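Local coordinates for protein cellulosomal scaffoldin (Bacteroides cellulosolvens, PDB 2XBT) that probably binds cellulose, this chain being a family 3b carbohydrate-binding module from a scaffoldin of the cellulosome, at residues 39-42 with 43-46; 51-54 with 55-58. One frame throughout, in Å; residues are numbered along the deposited sequence.

Contact 1: 39-42 with 43-46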
ATOM      1  N   THR A  39      19.635   6.287  -1.961  1.00 23.30           N
ATOM      2  CA  THR A  39      19.159   4.919  -2.050  1.00 26.10           C
ATOM      3  C   THR A  39      18.369   4.656  -0.792  1.00 22.22           C
ATOM      4  O   THR A  39      18.650   5.231   0.263  1.00 23.96           O
ATOM      5  CB  THR A  39      20.300   3.896  -2.100  1.00 27.96           C
ATOM      6  OG1 THR A  39      20.952   3.872  -0.831  1.00 34.80           O
ATOM      7  CG2 THR A  39      21.299   4.232  -3.212  1.00 28.47           C
ATOM      8  N   TYR A  40      17.355   3.808  -0.909  1.00 24.19           N
ATOM      9  CA  TYR A  40      16.487   3.499   0.214  1.00 22.71           C
ATOM     10  C   TYR A  40      16.440   1.980   0.448  1.00 22.63           C
ATOM     11  O   TYR A  40      16.344   1.200  -0.494  1.00 23.39           O
ATOM     12  CB  TYR A  40      15.078   4.039  -0.059  1.00 23.46           C
ATOM     13  CG  TYR A  40      14.981   5.550  -0.037  1.00 18.20           C
ATOM     14  CD1 TYR A  40      14.836   6.228   1.163  1.00 20.43           C
ATOM     15  CD2 TYR A  40      15.050   6.291  -1.202  1.00 22.61           C
ATOM     16  CE1 TYR A  40      14.740   7.616   1.203  1.00 21.84           C
ATOM     17  CE2 TYR A  40      14.959   7.673  -1.175  1.00 25.73           C
ATOM     18  CZ  TYR A  40      14.810   8.327   0.033  1.00 22.44           C
ATOM     19  OH  TYR A  40      14.722   9.698   0.050  1.00 27.07           O
ATOM     20  N   ASP A  41      16.489   1.585   1.714  1.00 21.98           N
ATOM     21  CA  ASP A  41      16.442   0.183   2.113  1.00 22.44           C
ATOM     22  C   ASP A  41      14.985  -0.255   2.232  1.00 22.57           C
ATOM     23  O   ASP A  41      14.254   0.246   3.091  1.00 21.19           O
ATOM     24  CB  ASP A  41      17.125   0.037   3.476  1.00 23.69           C
ATOM     25  CG  ASP A  41      17.246  -1.404   3.930  1.00 30.80           C
ATOM     26  OD1 ASP A  41      16.608  -2.291   3.319  1.00 33.99           O
ATOM     27  OD2 ASP A  41      17.986  -1.650   4.914  1.00 42.21           O
ATOM     28  N   LEU A  42      14.566  -1.194   1.389  1.00 21.12           N
ATOM     29  CA  LEU A  42      13.169  -1.604   1.379  1.00 21.31           C
ATOM     30  C   LEU A  42      12.714  -2.210   2.699  1.00 22.81           C
ATOM     31  O   LEU A  42      11.526  -2.183   3.009  1.00 21.24           O
ATOM     32  CB  LEU A  42      12.870  -2.564   0.235  1.00 22.19           C
ATOM     33  CG  LEU A  42      12.907  -1.952  -1.160  1.00 21.69           C
ATOM     34  CD1 LEU A  42      12.647  -3.045  -2.178  1.00 29.12           C
ATOM     35  CD2 LEU A  42      11.857  -0.844  -1.267  1.00 25.19           C
ATOM     36  N   SER A  43      13.647  -2.748   3.478  1.00 19.42           N
ATOM     37  CA  SER A  43      13.275  -3.352   4.763  1.00 22.99           C
ATOM     38  C   SER A  43      12.767  -2.304   5.752  1.00 23.70           C
ATOM     39  O   SER A  43      12.183  -2.644   6.789  1.00 23.29           O
ATOM     40  CB  SER A  43      14.453  -4.117   5.370  1.00 26.35           C
ATOM     41  OG  SER A  43      15.428  -3.224   5.887  1.00 25.70           O
ATOM     42  N   LYS A  44      12.979  -1.029   5.428  1.00 21.04           N
ATOM     43  CA  LYS A  44      12.527   0.055   6.288  1.00 22.09           C
ATOM     44  C   LYS A  44      11.244   0.708   5.807  1.00 21.06           C
ATOM     45  O   LYS A  44      10.779   1.662   6.405  1.00 19.77           O
ATOM     46  CB  LYS A  44      13.611   1.116   6.443  1.00 25.07           C
ATOM     47  CG  LYS A  44      14.852   0.602   7.134  1.00 27.29           C
ATOM     48  CD  LYS A  44      15.876   1.711   7.269  1.00 35.59           C
ATOM     49  CE  LYS A  44      17.018   1.270   8.162  1.00 44.37           C
ATOM     50  NZ  LYS A  44      17.597   0.011   7.647  1.00 41.02           N
ATOM     51  N   ILE A  45      10.675   0.188   4.729  1.00 18.44           N
ATOM     52  CA  ILE A  45       9.439   0.736   4.185  1.00 19.23           C
ATOM     53  C   ILE A  45       8.224  -0.016   4.735  1.00 20.16           C
ATOM     54  O   ILE A  45       8.210  -1.243   4.778  1.00 20.49           O
ATOM     55  CB  ILE A  45       9.415   0.606   2.654  1.00 20.41           C
ATOM     56  CG1 ILE A  45      10.423   1.562   1.989  1.00 21.66           C
ATOM     57  CG2 ILE A  45       8.000   0.825   2.116  1.00 18.95           C
ATOM     58  CD1 ILE A  45       9.965   3.006   1.922  1.00 18.26           C
ATOM     59  N   THR A  46       7.206   0.727   5.153  1.00 17.74           N
ATOM     60  CA  THR A  46       5.896   0.144   5.418  1.00 18.58           C
ATOM     61  C   THR A  46       4.845   0.920   4.653  1.00 21.98           C
ATOM     62  O   THR A  46       5.006   2.125   4.376  1.00 18.58           O
ATOM     63  CB  THR A  46       5.552   0.137   6.925  1.00 23.34           C
ATOM     64  OG1 THR A  46       5.750   1.446   7.468  1.00 27.20           O
ATOM     65  CG2 THR A  46       6.461  -0.814   7.642  1.00 26.40           C
TER
HETATM   66  O   HOH W   1      18.391  -3.895   6.275  1.00 43.44           O
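Asp41 presents both oxygens of its carboxylate to the two polar side chains that follow Leu42 in the chain. Of the two oxygens, OD1 accepts the backbone N-H of Ser43 at 3.0 Å from Asp41 OD1 to Ser43 N, which closes an Asx turn. The amide does not approach in the carboxylate plane but comes from above it, about 51° out. Asp41 can reach this position because its CG stands opposite the backbone N (chi1 -175°), next to its own carbonyl carbon and hence over the residues ahead. Ser43 OG also lies 3.0 Å from Asp41 OD1, a weak hydrogen bond whose proton has an alternative acceptor. The other oxygen, Asp41 OD2, takes a proton from a water at 2.7 Å, and the same water is hydrogen-bonded to Ser43 OG. Lys44 crosses the aspartate side chain nearly at a right angle and bends at its last torsion (chi4 55°), leaving NZ 3.2 Å from Asp41 OD2 in a salt bridge whose hydrogen bond is weak. The backbone itself makes a short 3-10 turn: Lys44 N donates to Asp41 O at 3.0 Å and Ile45 N to Leu42 O at 3.1 Å. Leu42 and Ile45 are buried and both pack on Leu93 of strand 85-93, while Asp41 N is hydrogen-bonded to Tyr150 OH. The chain thus passes from strand 40-41 into strand 45-51 with the amides of Ser43, Lys44 and Ile45 all satisfied locally, and the Asp41 charge is shared among an amide, an ammonium and water, which would favour its ionised form.

Contact 2: 51-54 with 55-58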
ATOM      1  N   TYR A  51      -8.969   0.899   6.154  1.00 18.68           N
ATOM      2  CA  TYR A  51     -10.258   0.333   5.771  1.00 21.30           C
ATOM      3  C   TYR A  51     -11.169   0.147   6.977  1.00 21.61           C
ATOM      4  O   TYR A  51     -10.759   0.314   8.120  1.00 20.05           O
ATOM      5  CB  TYR A  51     -10.072  -1.019   5.063  1.00 21.26           C
ATOM      6  CG  TYR A  51      -9.610  -2.133   5.988  1.00 21.60           C
ATOM      7  CD1 TYR A  51     -10.515  -3.028   6.528  1.00 20.14           C
ATOM      8  CD2 TYR A  51      -8.256  -2.283   6.322  1.00 22.03           C
ATOM      9  CE1 TYR A  51     -10.098  -4.053   7.374  1.00 21.80           C
ATOM     10  CE2 TYR A  51      -7.831  -3.301   7.169  1.00 18.08           C
ATOM     11  CZ  TYR A  51      -8.760  -4.180   7.687  1.00 25.50           C
ATOM     12  OH  TYR A  51      -8.362  -5.192   8.526  1.00 22.96           O
ATOM     13  N   THR A  52     -12.408  -0.232   6.699  1.00 20.68           N
ATOM     14  CA  THR A  52     -13.408  -0.386   7.739  1.00 23.37           C
ATOM     15  C   THR A  52     -13.819  -1.834   7.794  1.00 27.06           C
ATOM     16  O   THR A  52     -14.155  -2.439   6.770  1.00 25.85           O
ATOM     17  CB  THR A  52     -14.661   0.445   7.445  1.00 25.16           C
ATOM     18  OG1 THR A  52     -14.347   1.835   7.531  1.00 26.04           O
ATOM     19  CG2 THR A  52     -15.772   0.100   8.446  1.00 29.64           C
ATOM     20  N   SER A  53     -13.766  -2.403   8.983  1.00 26.47           N
ATOM     21  CA  SER A  53     -14.103  -3.800   9.147  1.00 31.82           C
ATOM     22  C   SER A  53     -15.574  -3.970   9.451  1.00 43.33           C
ATOM     23  O   SER A  53     -16.044  -3.634  10.539  1.00 43.12           O
ATOM     24  CB  SER A  53     -13.301  -4.448  10.267  1.00 37.84           C
ATOM     25  OG  SER A  53     -13.677  -5.808  10.392  1.00 38.18           O
ATOM     26  N   ASP A  54     -16.283  -4.471   8.450  1.00 47.15           N
ATOM     27  CA  ASP A  54     -17.623  -4.992   8.596  1.00 54.52           C
ATOM     28  C   ASP A  54     -17.933  -5.384  10.041  1.00 56.34           C
ATOM     29  O   ASP A  54     -18.834  -4.828  10.679  1.00 55.89           O
ATOM     30  CB  ASP A  54     -17.737  -6.225   7.692  1.00 54.82           C
ATOM     31  CG  ASP A  54     -16.435  -7.028   7.630  1.00 49.99           C
ATOM     32  OD1 ASP A  54     -16.104  -7.733   8.613  1.00 51.08           O
ATOM     33  OD2 ASP A  54     -15.738  -6.957   6.600  1.00 47.63           O
ATOM     34  N   ASP A  55     -17.157  -6.333  10.559  1.00 50.90           N
ATOM     35  CA  ASP A  55     -17.524  -7.036  11.775  1.00 54.40           C
ATOM     36  C   ASP A  55     -16.424  -8.000  12.210  1.00 54.33           C
ATOM     37  O   ASP A  55     -16.709  -9.081  12.730  1.00 52.65           O
ATOM     38  CB  ASP A  55     -18.788  -7.835  11.497  1.00 59.26           C
ATOM     39  CG  ASP A  55     -18.704  -8.592  10.184  1.00 58.52           C
ATOM     40  OD1 ASP A  55     -17.974  -9.607  10.132  1.00 59.33           O
ATOM     41  OD2 ASP A  55     -19.351  -8.161   9.202  1.00 59.10           O
ATOM     42  N   ASP A  56     -15.173  -7.619  11.976  1.00 46.21           N
ATOM     43  CA  ASP A  56     -14.036  -8.435  12.391  1.00 46.98           C
ATOM     44  C   ASP A  56     -14.000  -9.841  11.770  1.00 47.65           C
ATOM     45  O   ASP A  56     -13.581 -10.798  12.420  1.00 43.77           O
ATOM     46  CB  ASP A  56     -13.971  -8.530  13.920  1.00 50.41           C
ATOM     47  CG  ASP A  56     -13.188  -7.384  14.548  1.00 57.54           C
ATOM     48  OD1 ASP A  56     -13.230  -6.254  14.008  1.00 55.37           O
ATOM     49  OD2 ASP A  56     -12.526  -7.615  15.585  1.00 59.97           O
ATOM     50  N   LYS A  57     -14.437  -9.967  10.519  1.00 43.89           N
ATOM     51  CA  LYS A  57     -14.260 -11.219   9.793  1.00 45.40           C
ATOM     52  C   LYS A  57     -12.784 -11.383   9.460  1.00 38.55           C
ATOM     53  O   LYS A  57     -12.092 -10.395   9.233  1.00 39.85           O
ATOM     54  CB  LYS A  57     -15.080 -11.223   8.508  1.00 49.02           C
ATOM     55  CG  LYS A  57     -16.479 -11.772   8.675  1.00 50.72           C
ATOM     56  CD  LYS A  57     -17.260 -11.660   7.385  1.00 48.36           C
ATOM     57  CE  LYS A  57     -18.657 -12.239   7.545  1.00 49.55           C
ATOM     58  NZ  LYS A  57     -19.431 -12.199   6.274  1.00 48.77           N
ATOM     59  N   ALA A  58     -12.308 -12.624   9.423  1.00 40.06           N
ATOM     60  CA  ALA A  58     -10.899 -12.893   9.148  1.00 39.00           C
ATOM     61  C   ALA A  58     -10.500 -12.563   7.706  1.00 38.18           C
ATOM     62  O   ALA A  58     -11.132 -13.017   6.747  1.00 36.36           O
ATOM     63  CB  ALA A  58     -10.552 -14.346   9.475  1.00 37.37           C
TER
HETATM   64  O   HOH W   2     -12.682  -7.355   8.465  1.00 37.92           O
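The surface loop that carries the chain from strand 45-51 to strand 59-66 turns sharply at Asp54 and Asp55, and the side chains of Ser53 and Asp54 reach across this bend to the backbone beyond it. Ser53 OG accepts the N-H of Asp56 at 2.8 Å, with a moderately bent angle of 142° at the hydrogen. The hydroxyl is placed for this by a chi1 of 180°, which turns it away from its own N and alongside its carbonyl carbon. A water sits 2.7 Å from Ser53 OG and donates to Lys57 O at 3.2 Å, so the hydroxyl is tied to the far arm of the loop both directly and through solvent. Asp54 adds a weaker grip: its OD1 receives Lys57 N along a nearly straight but long bond of 3.4 Å. Replacing Ser53 with alanine would probably leave the Asp56 amide without this acceptor and the water without one of its ties, letting the bend shift. Asp54 OD1 and Asp55 OD1, two like charges, come within 3.1 Å of each other, though the tight placing of Asp55 makes the detail of this approach doubtful. Asp56 OD1 forms a salt bridge with Lys87 NZ, and Asp54 OD2 has a long, weak ion pair with Lys119 NZ. Lys57 extends away to Asp121, with which its NZ forms a salt bridge. Ser53 therefore supplies the firmer link across the bend and Asp54 only a weak one, while the neighbouring acids at its apex, if placed as modelled, would be expected to repel one another.

The two contacts lie in series along the chain at the two ends of strand 45-51: contact 1 leads into it and contact 2 follows it. Their centres are 29 Å apart, on opposite sides of the centre of the module, and their nearest atoms are still about 14 Å from each other. Strand 45-51 is the middle one of a five-stranded antiparallel sheet, between strands 85-93 and 147-150. Contact 1 joins it to the small two-stranded sheet of 40-41 and 97-98, whereas contact 2 leads on to strand 59-66 of the other five-stranded sheet. Local turns thus define the chain's entry to and exit from this central strand of the CBM3 beta-sandwich.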